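Local structure of amino acid ABC transporter, binding protein (Thermus thermophilus, 3VV5) at residues E71-K76 with N233-E238. The protein binds the lysine analogue (S)-2-aminoethyl-L-cysteine as a substrate-binding protein of an ABC transporter and probably takes part in its uptake. Residues are numbered along the deposited sequence; the frame is centred on the assembly and turned at random.
Sequences ERLGLK and NRALAE
Arg72, in the last turn of helix 61-72, and Glu238 of helix 226-242 form a stacked salt bridge. Beside it, Leu73 packs on Ala235. The contact joins two helices of one lobe of a periplasmic binding protein of solute-binding family 3. It lies on the outer side of the fold, about 20 Å from the chain centre to the contact centre. Helix 61-72 ends in a Schellman motif, with Gly74 N bonded to Glu71 O and a positive phi at Gly74. Strand 76-81 follows.

The two flat groups form an offset stack, their planes 16° apart. Glu238 OE1 is 3.3 Å from Arg72 NE but lies over one face of the guanidinium, near its rim. No N-H points at the oxygen, so the attraction is one of charge. Arg72 CG is anti to the backbone N (chi1 -176°), and a bend at chi2 swings the chain across that of Glu238. The stronger partner of Arg72 is Asp242, one turn beyond Glu238 on helix 226-242, whose OD2 forms a salt bridge with NH2.

The apolar contact is small. Leu73 CG rests 3.9 Å from Ala235 CB, and both residues are buried. Leu73 CD2 also touches Arg234 NH1 at 3.5 Å. Phe29 of helix 29-35 contacts both Leu73 and Arg234.

One water bridges the two segments, weakly on the Arg72 side. It lies at the edge of the Arg72 guanidinium, in its plane, and accepts a weak bond from NH1. The same water donates to the backbone O of Glu238; the water O and Glu238 O are 3.2 Å apart.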
loop_
_atom_site.group_PDB
_atom_site.type_symbol
_atom_site.label_atom_id
_atom_site.label_comp_id
_atom_site.label_asym_id
_atom_site.label_seq_id
_atom_site.Cartn_x
_atom_site.Cartn_y
_atom_site.Cartn_z
ATOM N N GLU A 71 9.713 -7.641 15.864
ATOM C CA GLU A 71 10.163 -8.784 16.663
ATOM C C GLU A 71 11.653 -9.054 16.519
ATOM O O GLU A 71 12.358 -9.268 17.519
ATOM C CB GLU A 71 9.355 -10.026 16.309
ATOM C CG GLU A 71 7.967 -10.029 16.948
ATOM C CD GLU A 71 6.982 -10.950 16.241
ATOM O OE1 GLU A 71 7.418 -11.897 15.540
ATOM O OE2 GLU A 71 5.756 -10.727 16.413
ATOM N N ARG A 72 12.139 -9.023 15.285
ATOM C CA ARG A 72 13.574 -9.188 15.031
ATOM C C ARG A 72 14.414 -8.084 15.681
ATOM O O ARG A 72 15.539 -8.340 16.112
ATOM C CB ARG A 72 13.866 -9.270 13.529
ATOM C CG ARG A 72 15.357 -9.542 13.157
ATOM C CD ARG A 72 15.962 -10.750 13.901
ATOM N NE ARG A 72 17.297 -11.081 13.398
ATOM C CZ ARG A 72 17.512 -11.881 12.369
ATOM N NH1 ARG A 72 18.739 -12.133 11.967
ATOM N NH2 ARG A 72 16.495 -12.434 11.738
ATOM N N LEU A 73 13.864 -6.869 15.761
ATOM C CA LEU A 73 14.564 -5.735 16.393
ATOM C C LEU A 73 14.381 -5.659 17.913
ATOM O O LEU A 73 14.968 -4.786 18.561
ATOM C CB LEU A 73 14.127 -4.416 15.765
ATOM C CG LEU A 73 14.462 -4.226 14.298
ATOM C CD1 LEU A 73 13.671 -3.030 13.727
ATOM C CD2 LEU A 73 15.988 -4.072 14.091
ATOM N N GLY A 74 13.587 -6.575 18.465
ATOM C CA GLY A 74 13.309 -6.649 19.911
ATOM C C GLY A 74 12.331 -5.608 20.438
ATOM O O GLY A 74 12.468 -5.127 21.573
ATOM N N LEU A 75 11.336 -5.268 19.624
ATOM C CA LEU A 75 10.416 -4.173 19.930
ATOM C C LEU A 75 8.976 -4.631 19.959
ATOM O O LEU A 75 8.579 -5.475 19.173
ATOM C CB LEU A 75 10.537 -3.070 18.876
ATOM C CG LEU A 75 11.897 -2.401 18.741
ATOM C CD1 LEU A 75 11.996 -1.610 17.417
ATOM C CD2 LEU A 75 12.143 -1.522 19.965
ATOM N N LYS A 76 8.184 -4.038 20.842
ATOM C CA LYS A 76 6.745 -4.309 20.860
ATOM C C LYS A 76 6.112 -3.372 19.824
ATOM O O LYS A 76 6.308 -2.180 19.895
ATOM C CB LYS A 76 6.174 -4.035 22.245
ATOM C CG LYS A 76 6.797 -4.882 23.365
ATOM C CD LYS A 76 6.356 -6.351 23.268
ATOM C CE LYS A 76 7.100 -7.241 24.250
ATOM N NZ LYS A 76 8.554 -7.377 23.879
ATOM N N ASN A 233 15.962 -1.293 7.416
ATOM C CA ASN A 233 16.613 -1.949 6.277
ATOM C C ASN A 233 17.290 -3.251 6.679
ATOM O O ASN A 233 17.229 -4.257 5.954
ATOM C CB ASN A 233 17.631 -0.999 5.617
ATOM C CG ASN A 233 16.980 -0.069 4.608
ATOM O OD1 ASN A 233 16.018 -0.441 3.928
ATOM N ND2 ASN A 233 17.497 1.132 4.509
ATOM N N ARG A 234 17.970 -3.218 7.822
ATOM C CA ARG A 234 18.677 -4.391 8.309
ATOM C C ARG A 234 17.699 -5.551 8.586
ATOM O O ARG A 234 17.894 -6.666 8.098
ATOM C CB ARG A 234 19.506 -4.071 9.555
ATOM C CG ARG A 234 20.124 -5.351 10.191
ATOM C CD ARG A 234 20.968 -5.102 11.442
ATOM N NE ARG A 234 20.170 -4.636 12.589
ATOM C CZ ARG A 234 20.114 -3.370 13.007
ATOM N NH1 ARG A 234 19.386 -3.046 14.078
ATOM N NH2 ARG A 234 20.788 -2.418 12.364
ATOM N N ALA A 235 16.636 -5.279 9.341
ATOM C CA ALA A 235 15.632 -6.286 9.648
ATOM C C ALA A 235 14.946 -6.837 8.389
ATOM O O ALA A 235 14.721 -8.030 8.301
ATOM C CB ALA A 235 14.593 -5.750 10.674
ATOM N N LEU A 236 14.633 -5.978 7.414
ATOM C CA LEU A 236 14.010 -6.423 6.166
ATOM C C LEU A 236 14.928 -7.391 5.415
ATOM O O LEU A 236 14.499 -8.474 4.999
ATOM C CB LEU A 236 13.636 -5.218 5.255
ATOM C CG LEU A 236 12.999 -5.574 3.891
ATOM C CD1 LEU A 236 11.680 -6.293 4.054
ATOM C CD2 LEU A 236 12.816 -4.330 2.954
ATOM N N ALA A 237 16.194 -7.011 5.274
ATOM C CA ALA A 237 17.171 -7.858 4.597
ATOM C C ALA A 237 17.357 -9.193 5.327
ATOM O O ALA A 237 17.441 -10.244 4.684
ATOM C CB ALA A 237 18.508 -7.136 4.432
ATOM N N GLU A 238 17.357 -9.150 6.654
ATOM C CA GLU A 238 17.420 -10.377 7.478
ATOM C C GLU A 238 16.195 -11.283 7.293
ATOM O O GLU A 238 16.330 -12.519 7.236
ATOM C CB GLU A 238 17.655 -10.037 8.957
ATOM C CG GLU A 238 19.112 -9.543 9.226
ATOM C CD GLU A 238 19.358 -8.956 10.620
ATOM O OE1 GLU A 238 18.387 -8.683 11.347
ATOM O OE2 GLU A 238 20.546 -8.755 10.994
HETATM O O HOH W 1 18.678 -13.665 9.026
#